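Local atomic coordinates of alternansucrase (Leuconostoc mesenteroides, PDB entry 6HVG), a protein that belongs to glycoside hydrolase family 70, pairing a circularly permuted, calcium-binding catalytic barrel with repeats of the choline-binding and cell-wall-binding type. Residues R885-I890 with D904-G909; G840-N844 with N997-S1001; D766-I770 with Q784-F788. All coordinates share one frame; numbering follows the deposited sequence.

Contact 1: residues R885-I890 with D904-G909; sequences RFGKGI and DYKNQG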
loop_
_atom_site.group_PDB
_atom_site.type_symbol
_atom_site.label_atom_id
_atom_site.label_comp_id
_atom_site.label_asym_id
_atom_site.label_seq_id
_atom_site.Cartn_x
_atom_site.Cartn_y
_atom_site.Cartn_z
ATOM N N ARG A 885 -21.768 4.405 34.587
ATOM C CA ARG A 885 -22.766 5.393 34.188
ATOM C C ARG A 885 -23.845 5.420 35.290
ATOM O O ARG A 885 -24.255 4.376 35.771
ATOM C CB ARG A 885 -23.393 5.050 32.818
ATOM C CG ARG A 885 -22.503 5.269 31.575
ATOM C CD ARG A 885 -22.092 6.744 31.288
ATOM N NE ARG A 885 -23.093 7.523 30.556
ATOM C CZ ARG A 885 -23.390 7.345 29.268
ATOM N NH1 ARG A 885 -22.772 6.433 28.525
ATOM N NH2 ARG A 885 -24.328 8.092 28.705
ATOM N N PHE A 886 -24.351 6.604 35.639
ATOM C CA PHE A 886 -25.229 6.780 36.802
ATOM C C PHE A 886 -26.764 6.652 36.635
ATOM O O PHE A 886 -27.429 6.253 37.583
ATOM C CB PHE A 886 -24.933 8.128 37.443
ATOM C CG PHE A 886 -23.505 8.315 37.828
ATOM C CD1 PHE A 886 -22.921 7.516 38.801
ATOM C CD2 PHE A 886 -22.732 9.281 37.206
ATOM C CE1 PHE A 886 -21.592 7.684 39.163
ATOM C CE2 PHE A 886 -21.403 9.459 37.564
ATOM C CZ PHE A 886 -20.829 8.655 38.550
ATOM N N GLY A 887 -27.336 7.026 35.490
ATOM C CA GLY A 887 -28.789 7.048 35.300
ATOM C C GLY A 887 -29.186 8.333 34.629
ATOM O O GLY A 887 -28.323 9.123 34.360
ATOM N N LYS A 888 -30.468 8.579 34.382
ATOM C CA LYS A 888 -30.862 9.625 33.439
ATOM C C LYS A 888 -30.456 11.046 33.782
ATOM O O LYS A 888 -29.832 11.738 32.945
ATOM C CB LYS A 888 -32.338 9.618 33.117
ATOM C CG LYS A 888 -32.596 10.190 31.734
ATOM C CD LYS A 888 -34.078 10.324 31.426
ATOM C CE LYS A 888 -34.378 10.355 29.924
ATOM N NZ LYS A 888 -34.354 9.000 29.289
ATOM N N GLY A 889 -30.774 11.518 34.963
ATOM C CA GLY A 889 -30.373 12.901 35.280
ATOM C C GLY A 889 -29.207 12.997 36.245
ATOM O O GLY A 889 -28.952 14.058 36.811
ATOM N N ILE A 890 -28.518 11.881 36.483
ATOM C CA ILE A 890 -27.427 11.818 37.465
ATOM C C ILE A 890 -26.091 11.990 36.765
ATOM O O ILE A 890 -25.686 11.157 35.976
ATOM C CB ILE A 890 -27.407 10.477 38.227
ATOM C CG1 ILE A 890 -28.801 10.105 38.777
ATOM C CG2 ILE A 890 -26.422 10.523 39.381
ATOM C CD1 ILE A 890 -29.405 11.121 39.732
ATOM N N ASP A 904 -36.557 7.935 37.080
ATOM C CA ASP A 904 -36.039 7.020 36.056
ATOM C C ASP A 904 -34.642 6.512 36.381
ATOM O O ASP A 904 -34.324 5.367 36.101
ATOM C CB ASP A 904 -36.011 7.693 34.679
ATOM C CG ASP A 904 -37.405 8.021 34.139
ATOM O OD1 ASP A 904 -38.350 8.162 34.940
ATOM O OD2 ASP A 904 -37.553 8.160 32.903
ATOM N N TYR A 905 -33.817 7.370 36.968
ATOM C CA TYR A 905 -32.426 7.033 37.286
ATOM C C TYR A 905 -32.195 5.811 38.167
ATOM O O TYR A 905 -31.165 5.138 38.020
ATOM C CB TYR A 905 -31.718 8.233 37.934
ATOM C CG TYR A 905 -32.081 8.513 39.381
ATOM C CD1 TYR A 905 -33.139 9.359 39.701
ATOM C CD2 TYR A 905 -31.359 7.959 40.418
ATOM C CE1 TYR A 905 -33.474 9.644 41.012
ATOM C CE2 TYR A 905 -31.684 8.237 41.742
ATOM C CZ TYR A 905 -32.744 9.081 42.036
ATOM O OH TYR A 905 -33.079 9.374 43.343
ATOM N N LYS A 906 -33.111 5.539 39.095
ATOM C CA LYS A 906 -32.861 4.536 40.134
ATOM C C LYS A 906 -32.575 3.137 39.580
ATOM O O LYS A 906 -31.709 2.430 40.107
ATOM C CB LYS A 906 -33.998 4.496 41.178
ATOM C CG LYS A 906 -33.648 5.164 42.514
ATOM C CD LYS A 906 -32.821 4.231 43.407
ATOM C CE LYS A 906 -32.681 4.680 44.861
ATOM N NZ LYS A 906 -31.709 5.787 45.069
ATOM N N ASN A 907 -33.279 2.745 38.518
ATOM C CA ASN A 907 -33.064 1.434 37.912
ATOM C C ASN A 907 -32.200 1.455 36.662
ATOM O O ASN A 907 -32.130 0.466 35.933
ATOM C CB ASN A 907 -34.415 0.777 37.666
ATOM C CG ASN A 907 -35.203 0.604 38.955
ATOM O OD1 ASN A 907 -36.249 1.231 39.136
ATOM N ND2 ASN A 907 -34.680 -0.202 39.877
ATOM N N GLN A 908 -31.530 2.576 36.440
ATOM C CA GLN A 908 -30.656 2.769 35.282
ATOM C C GLN A 908 -29.192 2.810 35.785
ATOM O O GLN A 908 -28.941 2.614 36.979
ATOM C CB GLN A 908 -31.030 4.061 34.552
ATOM C CG GLN A 908 -32.348 3.993 33.843
ATOM C CD GLN A 908 -32.746 5.287 33.170
ATOM O OE1 GLN A 908 -32.042 6.285 33.227
ATOM N NE2 GLN A 908 -33.888 5.259 32.494
ATOM N N GLY A 909 -28.254 3.058 34.878
ATOM C CA GLY A 909 -26.846 3.052 35.187
ATOM C C GLY A 909 -26.242 1.674 34.990
ATOM O O GLY A 909 -26.953 0.678 34.950
#
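Ile890 lies over one face of the Tyr905 ring, joining the two ends of the long loop of a beta-hairpin. Its strands, 881-885 and 910-915, are antiparallel neighbours in a large sheet that probably belongs to the C domain of this family. The ring is reached by CD1, 3.9 Å from the Tyr905 centroid and 20° off the normal, a CH-pi contact displaced toward the rim. Further down, Ile890 CG1 packs against Tyr905 CB at 3.6 Å. Tyr905 offers this face because its CG sits between the backbone N and the carbonyl carbon (chi1 75°), while its OH reaches Thr897 in a weak hydrogen bond.

Gln908 makes the second meeting, its CB packing near Gly887 CA. Beyond CG its chain runs straight (chi2 178°), carrying the amide out until OE1 is 3.0 Å from Lys888 N. Lys888 runs past the amide, and its NZ bonds to Arg1019 O; Asp904 OD2, of opposite charge, stays 4.9 Å from that NZ.

Two glycines with positive phi allow the backbones to approach closely, Gly887 CA lying 4.1 Å from Tyr905 CA and Phe886 CA 4.4 Å from Gly909 CA. The turn on the 904-909 side is held by Gln908 N, hydrogen-bonded to Tyr905 O at 3.0 Å.

Contact 2: residues G840-N844 with N997-S1001; sequences GTIYN and NALIS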
loop_
_atom_site.group_PDB
_atom_site.type_symbol
_atom_site.label_atom_id
_atom_site.label_comp_id
_atom_site.label_asym_id
_atom_site.label_seq_id
_atom_site.Cartn_x
_atom_site.Cartn_y
_atom_site.Cartn_z
ATOM N N GLY A 840 -23.540 -16.549 12.953
ATOM C CA GLY A 840 -23.088 -15.618 13.973
ATOM C C GLY A 840 -21.692 -15.954 14.436
ATOM O O GLY A 840 -21.226 -17.067 14.236
ATOM N N THR A 841 -21.028 -14.975 15.048
ATOM C CA THR A 841 -19.712 -15.149 15.636
ATOM C C THR A 841 -19.872 -15.559 17.077
ATOM O O THR A 841 -20.968 -15.484 17.640
ATOM C CB THR A 841 -18.901 -13.830 15.656
ATOM O OG1 THR A 841 -19.533 -12.886 16.525
ATOM C CG2 THR A 841 -18.766 -13.228 14.283
ATOM N N ILE A 842 -18.770 -15.959 17.696
ATOM C CA ILE A 842 -18.812 -16.328 19.106
ATOM C C ILE A 842 -19.078 -15.116 20.019
ATOM O O ILE A 842 -19.577 -15.247 21.142
ATOM C CB ILE A 842 -17.550 -17.098 19.562
ATOM C CG1 ILE A 842 -16.283 -16.251 19.441
ATOM C CG2 ILE A 842 -17.398 -18.390 18.768
ATOM C CD1 ILE A 842 -15.101 -16.848 20.201
ATOM N N TYR A 843 -18.760 -13.931 19.521
ATOM C CA TYR A 843 -18.958 -12.714 20.285
ATOM C C TYR A 843 -20.421 -12.239 20.287
ATOM O O TYR A 843 -20.819 -11.475 21.171
ATOM C CB TYR A 843 -18.040 -11.611 19.760
ATOM C CG TYR A 843 -16.593 -12.032 19.522
ATOM C CD1 TYR A 843 -15.785 -12.479 20.564
ATOM C CD2 TYR A 843 -16.030 -11.959 18.252
ATOM C CE1 TYR A 843 -14.460 -12.835 20.337
ATOM C CE2 TYR A 843 -14.715 -12.319 18.029
ATOM C CZ TYR A 843 -13.941 -12.751 19.080
ATOM O OH TYR A 843 -12.643 -13.088 18.843
ATOM N N ASN A 844 -21.214 -12.694 19.319
ATOM C CA ASN A 844 -22.583 -12.218 19.139
ATOM C C ASN A 844 -23.454 -12.117 20.414
ATOM O O ASN A 844 -24.092 -11.086 20.651
ATOM C CB ASN A 844 -23.306 -13.054 18.081
ATOM C CG ASN A 844 -24.637 -12.450 17.679
ATOM O OD1 ASN A 844 -25.565 -12.364 18.490
ATOM N ND2 ASN A 844 -24.749 -12.048 16.409
ATOM N N ASN A 997 -9.274 -17.506 26.935
ATOM C CA ASN A 997 -10.075 -18.364 26.044
ATOM C C ASN A 997 -10.425 -17.586 24.762
ATOM O O ASN A 997 -9.978 -16.459 24.601
ATOM C CB ASN A 997 -11.336 -18.857 26.765
ATOM C CG ASN A 997 -12.170 -17.714 27.333
ATOM O OD1 ASN A 997 -12.677 -16.871 26.587
ATOM N ND2 ASN A 997 -12.311 -17.671 28.658
ATOM N N ALA A 998 -11.207 -18.180 23.862
ATOM C CA ALA A 998 -11.558 -17.527 22.603
ATOM C C ALA A 998 -12.224 -16.145 22.774
ATOM O O ALA A 998 -12.007 -15.250 21.956
ATOM C CB ALA A 998 -12.454 -18.429 21.763
ATOM N N LEU A 999 -13.023 -15.972 23.823
ATOM C CA LEU A 999 -13.788 -14.727 24.023
ATOM C C LEU A 999 -13.028 -13.631 24.808
ATOM O O LEU A 999 -13.381 -12.446 24.714
ATOM C CB LEU A 999 -15.126 -15.029 24.713
ATOM C CG LEU A 999 -16.076 -15.954 23.943
ATOM C CD1 LEU A 999 -17.116 -16.565 24.865
ATOM C CD2 LEU A 999 -16.753 -15.232 22.792
ATOM N N ILE A 1000 -12.000 -13.999 25.577
ATOM C CA ILE A 1000 -11.272 -13.001 26.366
ATOM C C ILE A 1000 -9.819 -13.385 26.677
ATOM O O ILE A 1000 -9.478 -14.559 26.795
ATOM C CB ILE A 1000 -12.043 -12.659 27.669
ATOM C CG1 ILE A 1000 -11.448 -11.431 28.359
ATOM C CG2 ILE A 1000 -12.067 -13.827 28.635
ATOM C CD1 ILE A 1000 -12.344 -10.813 29.414
ATOM N N SER A 1001 -8.983 -12.359 26.792
ATOM C CA SER A 1001 -7.642 -12.445 27.342
ATOM C C SER A 1001 -7.522 -11.307 28.345
ATOM O O SER A 1001 -6.954 -10.253 28.047
ATOM C CB SER A 1001 -6.581 -12.287 26.256
ATOM O OG SER A 1001 -6.788 -13.212 25.193
#
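Asn997 OD1 is gripped by two backbone amides, and the nearer belongs to Leu999, a residue whose side chain packs against Ile842 and Tyr843. Leu999 N lies 2.9 Å from Asn997 OD1, in the carbonyl plane, with a C=O...N angle of 146°; this is an Asx turn. A second, weak bond runs from Ile1000 N to the same OD1 at 3.1 Å. Together they curl the chain so that Ala998 and Leu999 present two apolar side chains to the 840-844 segment.

Ile842 has CG1 between its backbone N and carbonyl carbon (chi1 63°), and from there CD1 extends across to touch both partners: Ala998 CB is 3.5 Å from Ile842 CD1, and Leu999 CD2 is equally near that atom. The isoleucine and leucine chains pass at a slant. Ile842 CG1 also covers the centre of one face of the neighbouring Tyr843 ring.

Tyr843 and Leu999 run alongside each other in opposite directions, with Leu999 CD2 3.7 Å from Tyr843 CD1. At the edge of the ring, near its plane, Ala998 O stands 3.8 Å from Tyr843 CE1; that carbonyl takes its hydrogen bond from Lys800 NZ.

Within 840-844, Thr841 OG1 accepts weak capping bonds from Tyr843 N and Asn844 N and is also hydrogen-bonded to Asp828 O, fixing the turn that leads into helix 844-857. The contact thus sets the entry to that helix against the bend between strands 995-997 and 1003-1009, while helices 779-793 and 807-814 flank Tyr843 through Gln793, Leu807 and Pro808.

Contact 3: residues D766-I770 with Q784-F788; sequences DHGII and QGMEF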
loop_
_atom_site.group_PDB
_atom_site.type_symbol
_atom_site.label_atom_id
_atom_site.label_comp_id
_atom_site.label_asym_id
_atom_site.label_seq_id
_atom_site.Cartn_x
_atom_site.Cartn_y
_atom_site.Cartn_z
ATOM N N ASP A 766 -0.077 -16.825 5.064
ATOM C CA ASP A 766 0.474 -17.819 5.983
ATOM C C ASP A 766 0.186 -19.260 5.566
ATOM O O ASP A 766 0.949 -20.139 5.905
ATOM C CB ASP A 766 -0.085 -17.597 7.385
ATOM C CG ASP A 766 0.875 -18.022 8.479
ATOM O OD1 ASP A 766 2.059 -17.602 8.466
ATOM O OD2 ASP A 766 0.431 -18.761 9.375
ATOM N N HIS A 767 -0.917 -19.498 4.860
ATOM C CA HIS A 767 -1.281 -20.839 4.395
ATOM C C HIS A 767 -0.969 -21.053 2.897
ATOM O O HIS A 767 -1.474 -21.990 2.266
ATOM C CB HIS A 767 -2.766 -21.116 4.709
ATOM C CG HIS A 767 -3.039 -21.396 6.157
ATOM N ND1 HIS A 767 -3.006 -20.414 7.126
ATOM C CD2 HIS A 767 -3.341 -22.545 6.801
ATOM C CE1 HIS A 767 -3.271 -20.946 8.306
ATOM N NE2 HIS A 767 -3.481 -22.239 8.134
ATOM N N GLY A 768 -0.110 -20.198 2.343
ATOM C CA GLY A 768 0.351 -20.337 0.962
ATOM C C GLY A 768 -0.690 -20.125 -0.124
ATOM O O GLY A 768 -0.484 -20.530 -1.266
ATOM N N ILE A 769 -1.804 -19.479 0.205
ATOM C CA ILE A 769 -2.877 -19.264 -0.768
ATOM C C ILE A 769 -2.548 -18.114 -1.725
ATOM O O ILE A 769 -2.882 -18.166 -2.904
ATOM C CB ILE A 769 -4.215 -19.034 -0.058
ATOM C CG1 ILE A 769 -4.498 -20.247 0.823
ATOM C CG2 ILE A 769 -5.326 -18.814 -1.088
ATOM C CD1 ILE A 769 -5.920 -20.331 1.329
ATOM N N ILE A 770 -1.867 -17.103 -1.211
ATOM C CA ILE A 770 -1.321 -16.040 -2.036
ATOM C C ILE A 770 0.062 -15.743 -1.512
ATOM O O ILE A 770 0.418 -16.147 -0.399
ATOM C CB ILE A 770 -2.163 -14.763 -1.963
ATOM C CG1 ILE A 770 -2.268 -14.272 -0.510
ATOM C CG2 ILE A 770 -3.534 -15.022 -2.548
ATOM C CD1 ILE A 770 -3.049 -12.986 -0.352
ATOM N N GLN A 784 -11.269 -20.507 1.141
ATOM C CA GLN A 784 -10.320 -21.416 1.803
ATOM C C GLN A 784 -9.560 -20.708 2.912
ATOM O O GLN A 784 -9.386 -21.267 3.997
ATOM C CB GLN A 784 -9.281 -21.939 0.819
ATOM C CG GLN A 784 -9.797 -22.872 -0.259
ATOM C CD GLN A 784 -8.757 -23.122 -1.344
ATOM O OE1 GLN A 784 -7.594 -22.711 -1.229
ATOM N NE2 GLN A 784 -9.175 -23.789 -2.409
ATOM N N GLY A 785 -9.103 -19.485 2.627
ATOM C CA GLY A 785 -8.391 -18.675 3.609
ATOM C C GLY A 785 -9.292 -18.363 4.784
ATOM O O GLY A 785 -8.893 -18.433 5.946
ATOM N N MET A 786 -10.535 -18.040 4.461
ATOM C CA MET A 786 -11.526 -17.707 5.464
ATOM C C MET A 786 -11.746 -18.819 6.463
ATOM O O MET A 786 -11.969 -18.536 7.644
ATOM C CB MET A 786 -12.847 -17.321 4.797
ATOM C CG MET A 786 -12.844 -15.900 4.258
ATOM S SD MET A 786 -12.526 -14.688 5.556
ATOM C CE MET A 786 -12.946 -13.201 4.661
ATOM N N GLU A 787 -11.674 -20.067 6.009
ATOM C CA GLU A 787 -11.809 -21.201 6.931
ATOM C C GLU A 787 -10.691 -21.222 7.995
ATOM O O GLU A 787 -10.955 -21.566 9.152
ATOM C CB GLU A 787 -11.908 -22.539 6.177
ATOM C CG GLU A 787 -13.253 -22.758 5.481
ATOM C CD GLU A 787 -14.465 -22.745 6.442
ATOM O OE1 GLU A 787 -14.552 -23.606 7.352
ATOM O OE2 GLU A 787 -15.348 -21.863 6.288
ATOM N N PHE A 788 -9.470 -20.832 7.621
ATOM C CA PHE A 788 -8.360 -20.733 8.589
ATOM C C PHE A 788 -8.554 -19.548 9.531
ATOM O O PHE A 788 -8.277 -19.633 10.737
ATOM C CB PHE A 788 -6.988 -20.629 7.875
ATOM C CG PHE A 788 -6.645 -21.835 7.024
ATOM C CD1 PHE A 788 -6.509 -23.100 7.601
ATOM C CD2 PHE A 788 -6.477 -21.712 5.644
ATOM C CE1 PHE A 788 -6.229 -24.208 6.818
ATOM C CE2 PHE A 788 -6.189 -22.817 4.866
ATOM C CZ PHE A 788 -6.073 -24.067 5.453
#
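His767 and Phe788 stack face to face, their ring centroids 3.6 Å apart and their planes inclined by 19°. The two side chains come from opposite directions, and His767 CD2 sits over the centre of the phenylalanine ring. Phe788 CB adds a CH-pi contact, 3.9 Å from the His767 centroid and 17° off its normal, so the imidazole covers the root of the side chain as well as the ring. A hydrogen bond from His767 ND1 to Ala763 O, back in helix 757-766, fixes how the imidazole is turned.

The apolar part belongs to Ile769. With CG1 anti to its carbonyl carbon (chi1 -58°), it sends CD1 onto the helix where Gly785 has no side chain, 3.5 Å from Gly785 N. The same CD1 lies 3.8 Å from Gln784 CB and meets the Phe788 ring at its edge, 4.3 Å from Phe788 CE2.

Backbone bonds shape the first segment: Gly768 N to Ile765 O and Ile769 N to Met764 O, with Gly768 at positive phi as the C-prime residue. The arrangement is a Schellman motif ending helix 757-766, its exit packed against the side of helix 779-793.

How the contacts relate
From the N terminus, contact 3 comes first, in series with the other two: it closes a short loop from 766-770 to 784-788, joining consecutive helices between barrel strands 745-747 and 821-825. The chain then completes strand 821-825 and opens contact 2 at 840-844, which closes only at 997-1001. Contact 1 falls wholly within that long excursion, closing the hairpin loop between strands 881-885 and 910-915. Contacts 2 and 3 are about 11 Å apart at their nearest atoms, and helix 779-793 serves both, its Gln793 touching Thr841 and Tyr843. Contacts 1 and 2 lie next to strands of one antiparallel sheet, in which 910-915 pairs with 1003-1009.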